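Local coordinates for protein CD8 alpha antigen (Sus scrofa, PDB 5EDX) that forms a homodimer of immunoglobulin V-set domains and probably acts as a T-cell co-receptor that binds MHC class I molecules, at residues S69-N74 against Y78-R83; C22-S27 against C94-N99; C33-Q38 against N106-F111. All coordinates share one frame; numbering follows the deposited sequence. Where two conformers were deposited one is given.

Contact 1 (S69-N74 against Y78-R83)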
loop_
_atom_site.group_PDB
_atom_site.type_symbol
_atom_site.label_atom_id
_atom_site.label_comp_id
_atom_site.label_asym_id
_atom_site.label_seq_id
_atom_site.Cartn_x
_atom_site.Cartn_y
_atom_site.Cartn_z
ATOM N N SER A 69 -9.488 -15.474 5.658
ATOM C CA SER A 69 -10.482 -15.354 4.594
ATOM C C SER A 69 -11.162 -13.994 4.688
ATOM O O SER A 69 -10.905 -13.226 5.615
ATOM C CB SER A 69 -11.513 -16.481 4.680
ATOM O OG SER A 69 -12.348 -16.325 5.814
ATOM N N GLY A 70 -12.021 -13.687 3.726
ATOM C CA GLY A 70 -12.732 -12.426 3.771
ATOM C C GLY A 70 -13.950 -12.447 2.882
ATOM O O GLY A 70 -14.112 -13.357 2.068
ATOM N N TYR A 71 -14.810 -11.445 3.036
ATOM C CA TYR A 71 -16.032 -11.391 2.242
ATOM C C TYR A 71 -16.606 -9.988 2.169
ATOM O O TYR A 71 -16.257 -9.116 2.959
ATOM C CB TYR A 71 -17.077 -12.375 2.785
ATOM C CG TYR A 71 -17.695 -12.010 4.120
ATOM C CD1 TYR A 71 -18.840 -11.217 4.185
ATOM C CD2 TYR A 71 -17.154 -12.475 5.315
ATOM C CE1 TYR A 71 -19.421 -10.893 5.395
ATOM C CE2 TYR A 71 -17.733 -12.153 6.542
ATOM C CZ TYR A 71 -18.871 -11.361 6.568
ATOM O OH TYR A 71 -19.466 -11.032 7.767
ATOM N N LYS A 72 -17.488 -9.790 1.200
ATOM C CA LYS A 72 -18.212 -8.537 1.047
ATOM C C LYS A 72 -19.680 -8.770 1.367
ATOM O O LYS A 72 -20.268 -9.761 0.926
ATOM C CB LYS A 72 -18.064 -8.039 -0.394
ATOM C CG LYS A 72 -18.879 -6.785 -0.740
ATOM C CD LYS A 72 -18.764 -6.472 -2.235
ATOM C CE LYS A 72 -19.377 -5.112 -2.580
ATOM N NZ LYS A 72 -20.855 -5.113 -2.394
ATOM N N ALA A 73 -20.265 -7.861 2.141
ATOM C CA ALA A 73 -21.706 -7.847 2.362
ATOM C C ALA A 73 -22.160 -6.394 2.290
ATOM O O ALA A 73 -21.759 -5.570 3.113
ATOM C CB ALA A 73 -22.046 -8.453 3.712
ATOM N N ASN A 74 -22.983 -6.075 1.298
ATOM C CA ASN A 74 -23.349 -4.685 1.054
ATOM C C ASN A 74 -22.082 -3.856 0.875
ATOM O O ASN A 74 -21.214 -4.219 0.083
ATOM C CB ASN A 74 -24.207 -4.145 2.198
ATOM C CG ASN A 74 -25.505 -4.917 2.359
ATOM O OD1 ASN A 74 -26.259 -5.080 1.403
ATOM N ND2 ASN A 74 -25.765 -5.404 3.567
ATOM N N TYR A 78 -14.962 -7.580 5.056
ATOM C CA TYR A 78 -14.489 -8.211 6.276
ATOM C C TYR A 78 -13.270 -9.069 6.013
ATOM O O TYR A 78 -13.133 -9.649 4.937
ATOM C CB TYR A 78 -15.586 -9.089 6.880
ATOM C CG TYR A 78 -16.814 -8.321 7.295
ATOM C CD1 TYR A 78 -16.924 -7.793 8.573
ATOM C CD2 TYR A 78 -17.860 -8.121 6.408
ATOM C CE1 TYR A 78 -18.056 -7.081 8.960
ATOM C CE2 TYR A 78 -18.998 -7.412 6.786
ATOM C CZ TYR A 78 -19.085 -6.899 8.062
ATOM O OH TYR A 78 -20.211 -6.192 8.437
ATOM N N LEU A 79 -12.396 -9.144 7.012
ATOM C CA LEU A 79 -11.275 -10.076 7.002
ATOM C C LEU A 79 -11.364 -10.881 8.283
ATOM O O LEU A 79 -11.574 -10.324 9.358
ATOM C CB LEU A 79 -9.948 -9.320 6.973
ATOM C CG LEU A 79 -8.710 -10.188 6.745
ATOM C CD1 LEU A 79 -8.641 -10.639 5.297
ATOM C CD2 LEU A 79 -7.445 -9.438 7.127
ATOM N N ILE A 80 -11.209 -12.195 8.174
ATOM C CA ILE A 80 -11.283 -13.041 9.351
ATOM C C ILE A 80 -9.973 -13.788 9.532
ATOM O O ILE A 80 -9.542 -14.513 8.645
ATOM C CB ILE A 80 -12.430 -14.057 9.251
ATOM C CG1 ILE A 80 -13.786 -13.340 9.205
ATOM C CG2 ILE A 80 -12.384 -15.012 10.438
ATOM C CD1 ILE A 80 -14.222 -12.953 7.820
ATOM N N LEU A 81 -9.329 -13.579 10.673
ATOM C CA LEU A 81 -8.160 -14.363 11.045
ATOM C C LEU A 81 -8.711 -15.484 11.922
ATOM O O LEU A 81 -9.050 -15.265 13.085
ATOM C CB LEU A 81 -7.163 -13.500 11.816
ATOM C CG LEU A 81 -6.823 -12.134 11.207
ATOM C CD1 LEU A 81 -5.902 -11.352 12.133
ATOM C CD2 LEU A 81 -6.202 -12.278 9.821
ATOM N N HIS A 82 -8.830 -16.674 11.344
ATOM C CA HIS A 82 -9.602 -17.755 11.961
ATOM C C HIS A 82 -8.991 -18.379 13.201
ATOM O O HIS A 82 -9.712 -18.797 14.113
ATOM C CB HIS A 82 -9.885 -18.844 10.929
ATOM C CG HIS A 82 -10.947 -18.468 9.945
ATOM N ND1 HIS A 82 -10.661 -17.978 8.692
ATOM C CD2 HIS A 82 -12.296 -18.494 10.044
ATOM C CE1 HIS A 82 -11.792 -17.725 8.052
ATOM N NE2 HIS A 82 -12.797 -18.027 8.854
ATOM N N ARG A 83 -7.667 -18.463 13.223
ATOM C CA ARG A 83 -6.964 -19.181 14.271
ATOM C C ARG A 83 -5.640 -18.460 14.460
ATOM O O ARG A 83 -4.602 -18.885 13.951
ATOM C CB ARG A 83 -6.736 -20.632 13.827
ATOM C CG ARG A 83 -6.848 -21.668 14.932
ATOM C CD ARG A 83 -6.897 -23.082 14.352
ATOM N NE ARG A 83 -8.256 -23.613 14.280
ATOM C CZ ARG A 83 -8.583 -24.757 13.684
ATOM N NH1 ARG A 83 -7.649 -25.491 13.091
ATOM N NH2 ARG A 83 -9.842 -25.168 13.673
#
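This is the D-E beta hairpin of the immunoglobulin V-set domain, where S69, G70 and Y71 of strand 68-73 pair antiparallel with I80, L79 and Y78 of strand 76-81; the two short strands run at 159° to each other, close to antiparallel. Two hydrogen-bonded pairs fix the register. S69 N donates to I80 O at 3.1 Å and I80 N to S69 O at 2.8 Å, the latter nearly straight. At the turn end Y71 N reaches Y78 O at 3.1 Å, and Y78 N answers to Y71 O at 2.9 Å. Between them lies the non-hydrogen-bonded pair G70-L79, where G70 CA comes to 3.0 Å from Y78 O.

Above the backbone, on the side of S69, Y71, Y78 and I80, two tyrosines lean together. Y71 carries its CG between backbone N and carbonyl carbon (chi1 70°), which stands the ring up over its partner strand. The two ring planes lie 23° apart but are offset so that little of one ring covers the other: Y78 CB sits over the Y71 face, and Y71 OH over that of Y78. K19 of strand 18-24 serves both, hydrogen-bonding Y71 OH and making a cation-pi contact with Y78. I80 CD1 approaches the Y71 ring obliquely, 3.8 Å from Y71 CE2, and the tightest ring contact is Y71 CE1 to Y78 CD2, 3.3 Å.

Contact 2 (C22-S27 against C94-N99); sequences CEVMHS and CSFLSN
C22 holds its SG between the backbone N and the carbonyl carbon (chi1 69°), whereas C94 turns its SG away from the carbonyl carbon, next to the backbone N (chi1 -64°); these two settings bring the sulfurs together in the disulfide of the immunoglobulin domain, which ties strand B (18-24) to strand F (90-98). The SG of C22 and the SG of C94 are 2.0 Å apart, and the torsion about that bond, -99°, is left-handed. It places C22 CB and C94 CB 3.9 Å apart, with the CA atoms of the two residues separated by 6.8 Å. Strands 18-24 and 90-98 belong to different sheets, so the bond crosses the interior of the sandwich; the CA separation and the lack of backbone bonds between the segments agree with this.

Two residues further on, the same alternation of side chains points V24 and F96 inward. Here the backbones have spread, V24 CA lying 8.3 Å from F96 CA, and the two side chains meet across the wider gap largely through the F96 ring: V24 CG1 rests over one face of it, 4.4 Å from F96 CD1. The contact is thus covalent at one end and a loose apolar touch at the other, with E23 and S95 directed away from the partner segment.

C33 and W35 of strand 33-38 pack on the disulfide, while F77 of strand 76-81 lies beside C22 and V24. F3 of strand 3-5 reaches V24, C94 and F96, and on the outward side of strand 90-98 S95 and L97 pack against L102 and L97 of the second subunit.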
loop_
_atom_site.group_PDB
_atom_site.type_symbol
_atom_site.label_atom_id
_atom_site.label_comp_id
_atom_site.label_asym_id
_atom_site.label_seq_id
_atom_site.Cartn_x
_atom_site.Cartn_y
_atom_site.Cartn_z
ATOM N N CYS A 22 -13.899 -3.090 7.152
ATOM C CA CYS A 22 -13.804 -1.764 6.550
ATOM C C CYS A 22 -15.034 -1.523 5.691
ATOM O O CYS A 22 -15.370 -2.334 4.836
ATOM C CB CYS A 22 -12.499 -1.559 5.758
ATOM S SG CYS A 22 -12.287 -2.496 4.219
ATOM N N GLU A 23 -15.718 -0.419 5.959
ATOM C CA GLU A 23 -16.871 -0.015 5.168
ATOM C C GLU A 23 -16.415 1.049 4.190
ATOM O O GLU A 23 -15.768 2.019 4.576
ATOM C CB GLU A 23 -17.997 0.528 6.063
ATOM C CG GLU A 23 -19.249 0.949 5.279
ATOM C CD GLU A 23 -20.356 1.534 6.155
ATOM O OE1 GLU A 23 -21.453 1.797 5.619
ATOM O OE2 GLU A 23 -20.140 1.741 7.364
ATOM N N VAL A 24 -16.720 0.852 2.914
ATOM C CA VAL A 24 -16.472 1.879 1.918
ATOM C C VAL A 24 -17.762 2.668 1.762
ATOM O O VAL A 24 -18.753 2.145 1.254
ATOM C CB VAL A 24 -16.065 1.274 0.568
ATOM C CG1 VAL A 24 -15.918 2.373 -0.489
ATOM C CG2 VAL A 24 -14.774 0.482 0.715
ATOM N N MET A 25 -17.755 3.912 2.230
ATOM C CA MET A 25 -18.949 4.756 2.230
ATOM C C MET A 25 -19.245 5.273 0.829
ATOM O O MET A 25 -18.348 5.323 -0.012
ATOM C CB MET A 25 -18.746 5.943 3.173
ATOM C CG MET A 25 -17.922 5.610 4.427
ATOM S SD MET A 25 -18.726 4.352 5.413
ATOM C CE MET A 25 -20.339 5.110 5.644
ATOM N N HIS A 26 -20.497 5.662 0.588
ATOM C CA HIS A 26 -20.883 6.295 -0.674
ATOM C C HIS A 26 -20.541 5.381 -1.850
ATOM O O HIS A 26 -19.840 5.774 -2.785
ATOM C CB HIS A 26 -20.200 7.657 -0.811
ATOM C CG HIS A 26 -20.739 8.494 -1.930
ATOM N ND1 HIS A 26 -20.010 8.776 -3.067
ATOM C CD2 HIS A 26 -21.932 9.112 -2.085
ATOM C CE1 HIS A 26 -20.735 9.530 -3.875
ATOM N NE2 HIS A 26 -21.908 9.747 -3.306
ATOM N N SER A 27 -21.073 4.165 -1.797
ATOM C CA SER A 27 -20.659 3.084 -2.683
ATOM C C SER A 27 -21.614 2.869 -3.851
ATOM O O SER A 27 -22.678 3.488 -3.930
ATOM C CB SER A 27 -20.577 1.784 -1.878
ATOM O OG SER A 27 -21.835 1.517 -1.266
ATOM N N CYS A 94 -7.353 -1.639 4.198
ATOM C CA CYS A 94 -8.066 -1.811 2.942
ATOM C C CYS A 94 -7.576 -0.797 1.931
ATOM O O CYS A 94 -7.125 0.283 2.299
ATOM C CB CYS A 94 -9.565 -1.624 3.162
ATOM S SG CYS A 94 -10.275 -2.876 4.245
ATOM N N SER A 95 -7.668 -1.141 0.673
ATOM C CA SER A 95 -7.271 -0.260 -0.404
ATOM C C SER A 95 -8.321 -0.221 -1.524
ATOM O O SER A 95 -8.815 -1.221 -1.906
ATOM C CB SER A 95 -5.971 -0.756 -0.971
ATOM O OG SER A 95 -5.366 0.190 -1.716
ATOM N N PHE A 96 -8.650 0.976 -1.981
ATOM C CA PHE A 96 -9.785 1.247 -2.887
ATOM C C PHE A 96 -9.258 2.179 -3.977
ATOM O O PHE A 96 -8.491 3.074 -3.709
ATOM C CB PHE A 96 -11.006 1.825 -2.126
ATOM C CG PHE A 96 -12.090 2.336 -2.992
ATOM C CD1 PHE A 96 -12.994 1.456 -3.588
ATOM C CD2 PHE A 96 -12.226 3.672 -3.232
ATOM C CE1 PHE A 96 -13.995 1.927 -4.400
ATOM C CE2 PHE A 96 -13.208 4.146 -4.050
ATOM C CZ PHE A 96 -14.101 3.275 -4.646
ATOM N N LEU A 97 -9.605 1.868 -5.212
ATOM C CA LEU A 97 -9.111 2.680 -6.314
ATOM C C LEU A 97 -10.255 3.437 -6.975
ATOM O O LEU A 97 -11.301 2.870 -7.281
ATOM C CB LEU A 97 -8.378 1.809 -7.332
ATOM C CG LEU A 97 -8.061 2.427 -8.692
ATOM C CD1 LEU A 97 -6.953 3.464 -8.589
ATOM C CD2 LEU A 97 -7.687 1.336 -9.682
ATOM N N SER A 98 -10.054 4.731 -7.174
ATOM C CA SER A 98 -11.068 5.577 -7.790
ATOM C C SER A 98 -10.349 6.661 -8.588
ATOM O O SER A 98 -9.507 7.376 -8.048
ATOM C CB SER A 98 -11.961 6.196 -6.710
ATOM O OG SER A 98 -13.049 6.924 -7.267
ATOM N N ASN A 99 -10.659 6.760 -9.878
ATOM C CA ASN A 99 -10.077 7.796 -10.729
ATOM C C ASN A 99 -8.553 7.989 -10.578
ATOM O O ASN A 99 -8.094 9.078 -10.231
ATOM C CB ASN A 99 -10.783 9.129 -10.478
ATOM C CG ASN A 99 -12.113 9.238 -11.216
ATOM O OD1 ASN A 99 -12.153 9.270 -12.446
ATOM N ND2 ASN A 99 -13.205 9.311 -10.464
#

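Contact 3 (C33-Q38 against N106-F111)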
loop_
_atom_site.group_PDB
_atom_site.type_symbol
_atom_site.label_atom_id
_atom_site.label_comp_id
_atom_site.label_asym_id
_atom_site.label_seq_id
_atom_site.Cartn_x
_atom_site.Cartn_y
_atom_site.Cartn_z
ATOM N N CYS A 33 -12.731 -3.703 -2.906
ATOM C CA CYS A 33 -11.795 -3.413 -1.842
ATOM C C CYS A 33 -10.753 -4.522 -1.766
ATOM O O CYS A 33 -11.074 -5.695 -1.933
ATOM C CB CYS A 33 -12.551 -3.307 -0.521
ATOM S SG CYS A 33 -11.602 -2.592 0.825
ATOM N N SER A 34 -9.500 -4.145 -1.538
ATOM C CA SER A 34 -8.440 -5.125 -1.364
ATOM C C SER A 34 -7.939 -5.073 0.067
ATOM O O SER A 34 -7.699 -3.996 0.601
ATOM C CB SER A 34 -7.283 -4.836 -2.317
ATOM O OG SER A 34 -7.686 -5.009 -3.660
ATOM N N TRP A 35 -7.792 -6.235 0.687
ATOM C CA TRP A 35 -7.176 -6.313 2.005
ATOM C C TRP A 35 -5.661 -6.431 1.856
ATOM O O TRP A 35 -5.172 -7.270 1.105
ATOM C CB TRP A 35 -7.719 -7.511 2.784
ATOM C CG TRP A 35 -9.063 -7.277 3.401
ATOM C CD1 TRP A 35 -10.268 -7.738 2.948
ATOM C CD2 TRP A 35 -9.338 -6.515 4.579
ATOM N NE1 TRP A 35 -11.279 -7.310 3.781
ATOM C CE2 TRP A 35 -10.733 -6.562 4.792
ATOM C CE3 TRP A 35 -8.542 -5.801 5.482
ATOM C CZ2 TRP A 35 -11.342 -5.924 5.868
ATOM C CZ3 TRP A 35 -9.145 -5.172 6.549
ATOM C CH2 TRP A 35 -10.535 -5.232 6.734
ATOM N N LEU A 36 -4.942 -5.579 2.579
ATOM C CA LEU A 36 -3.485 -5.564 2.586
ATOM C C LEU A 36 -2.987 -5.772 4.008
ATOM O O LEU A 36 -3.711 -5.552 4.974
ATOM C CB LEU A 36 -2.958 -4.231 2.056
ATOM C CG LEU A 36 -3.468 -3.802 0.679
ATOM C CD1 LEU A 36 -2.916 -2.420 0.323
ATOM C CD2 LEU A 36 -3.085 -4.833 -0.381
ATOM N N TYR A 37 -1.738 -6.195 4.123
ATOM C CA TYR A 37 -1.130 -6.461 5.420
ATOM C C TYR A 37 0.288 -5.910 5.428
ATOM O O TYR A 37 0.985 -5.968 4.416
ATOM C CB TYR A 37 -1.117 -7.968 5.667
ATOM C CG TYR A 37 -0.206 -8.437 6.782
ATOM C CD1 TYR A 37 -0.575 -8.311 8.117
ATOM C CD2 TYR A 37 1.007 -9.046 6.490
ATOM C CE1 TYR A 37 0.272 -8.769 9.147
ATOM C CE2 TYR A 37 1.848 -9.500 7.495
ATOM C CZ TYR A 37 1.476 -9.364 8.818
ATOM O OH TYR A 37 2.325 -9.824 9.806
ATOM N N GLN A 38 0.710 -5.350 6.556
ATOM C CA GLN A 38 2.119 -4.999 6.705
ATOM C C GLN A 38 2.668 -5.604 7.985
ATOM O O GLN A 38 2.015 -5.566 9.025
ATOM C CB GLN A 38 2.341 -3.486 6.690
ATOM C CG GLN A 38 3.828 -3.123 6.637
ATOM C CD GLN A 38 4.089 -1.629 6.695
ATOM O OE1 GLN A 38 3.470 -0.914 7.478
ATOM N NE2 GLN A 38 5.030 -1.157 5.880
ATOM N N ASN A 106 -7.285 3.511 7.447
ATOM C CA ASN A 106 -6.392 3.477 8.600
ATOM C C ASN A 106 -5.992 2.043 8.908
ATOM O O ASN A 106 -6.734 1.103 8.602
ATOM C CB ASN A 106 -7.078 4.071 9.831
ATOM C CG ASN A 106 -7.297 5.565 9.712
ATOM O OD1 ASN A 106 -6.805 6.204 8.781
ATOM N ND2 ASN A 106 -8.033 6.131 10.659
ATOM N N PHE A 107 -4.822 1.887 9.516
ATOM C CA PHE A 107 -4.354 0.590 9.989
ATOM C C PHE A 107 -5.251 0.051 11.097
ATOM O O PHE A 107 -5.672 0.791 11.988
ATOM C CB PHE A 107 -2.934 0.722 10.550
ATOM C CG PHE A 107 -1.847 0.647 9.513
ATOM C CD1 PHE A 107 -2.147 0.597 8.162
ATOM C CD2 PHE A 107 -0.511 0.618 9.900
ATOM C CE1 PHE A 107 -1.139 0.524 7.218
ATOM C CE2 PHE A 107 0.498 0.544 8.961
ATOM C CZ PHE A 107 0.190 0.491 7.622
ATOM N N MET A 108 -5.536 -1.243 11.041
ATOM C CA MET A 108 -6.078 -1.959 12.184
ATOM C C MET A 108 -4.940 -2.840 12.686
ATOM O O MET A 108 -4.515 -3.763 11.996
ATOM C CB MET A 108 -7.290 -2.792 11.770
ATOM C CG MET A 108 -8.561 -1.952 11.553
ATOM S SD MET A 108 -9.773 -2.648 10.407
ATOM C CE MET A 108 -8.956 -2.359 8.846
ATOM N N SER A 109 -4.422 -2.530 13.868
ATOM C CA SER A 109 -3.313 -3.298 14.413
ATOM C C SER A 109 -3.850 -4.484 15.195
ATOM O O SER A 109 -4.819 -4.364 15.946
ATOM C CB SER A 109 -2.414 -2.428 15.300
ATOM O OG SER A 109 -3.094 -2.023 16.471
ATOM N N VAL A 110 -3.234 -5.640 14.994
ATOM C CA VAL A 110 -3.611 -6.831 15.732
ATOM C C VAL A 110 -2.343 -7.440 16.321
ATOM O O VAL A 110 -1.450 -7.850 15.583
ATOM C CB VAL A 110 -4.311 -7.859 14.830
ATOM C CG1 VAL A 110 -4.925 -8.952 15.675
ATOM C CG2 VAL A 110 -5.383 -7.173 13.975
ATOM N N PHE A 111 -2.259 -7.470 17.648
ATOM C CA PHE A 111 -1.062 -7.961 18.330
ATOM C C PHE A 111 -1.423 -8.844 19.522
ATOM O O PHE A 111 -2.493 -8.700 20.113
ATOM C CB PHE A 111 -0.189 -6.788 18.809
ATOM C CG PHE A 111 0.600 -6.126 17.710
ATOM C CD1 PHE A 111 1.860 -6.587 17.373
ATOM C CD2 PHE A 111 0.072 -5.056 17.001
ATOM C CE1 PHE A 111 2.591 -5.994 16.359
ATOM C CE2 PHE A 111 0.796 -4.457 15.986
ATOM C CZ PHE A 111 2.057 -4.924 15.663
#
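W35 is the first residue of strand 33-38 to meet the 106-111 segment, and it does so at the far end of its indole, where CZ3 lies 3.6 Å from the methyl CE of M108. With CG anti to the carbonyl carbon (chi1 -79°), the indole extends into the sandwich interior beside C22 and C94, in the manner of the core tryptophan of immunoglobulin strand C. The M108 methyl comes in at the rim of the six-membered ring, near its plane, and touches CH2 as well at 3.9 Å. The two side chains cross at about a right angle, and L20 of strand 18-24 packs on both.

Three residues later Q38 points to the other side of the sheet. Its extended chain (CG anti to the backbone N, chi1 -172°) carries OE1 to the edge of the F107 ring, 3.6 Å from both CZ and CE2, near the ring plane; amide and ring planes stand 81° apart. The amide end also has polar partners: NE2 bonds S44 O, and an NE2-OE1 bond joins Q38 to Q38 of the second subunit, whose F107 packs on Q38 too.

Strand 90-98 runs between these segments, so they meet through side chains alone. The chemistry accordingly splits: apolar edge packing within the core, and, at the dimer face, a carbonyl oxygen at the electropositive rim of a phenyl ring, consistent with weak electrostatic attraction.

Contact 1 lies at the margin of the ABED sheet and is only partly buried; main-chain hydrogen bonds dominate it, with aromatic packing on one face, whereas contacts 2 and 3 are buried and depend on side chains. Contact 2 spans the two sheets covalently; contact 3 reaches across strand 90-98 within the other sheet. That strand carries one side of contact 2 and separates the two strands of contact 3, and S95 N probably hydrogen-bonds S34 O at 2.9 Å. W35 of contact 3 packs against both other contacts: its CH2 is 3.4 Å from C94 SG, and its NE1 packs 3.2 Å from Y78 O. Contacts 2 and 3 also touch the second subunit, while contact 1 touches no other chain of the dimer.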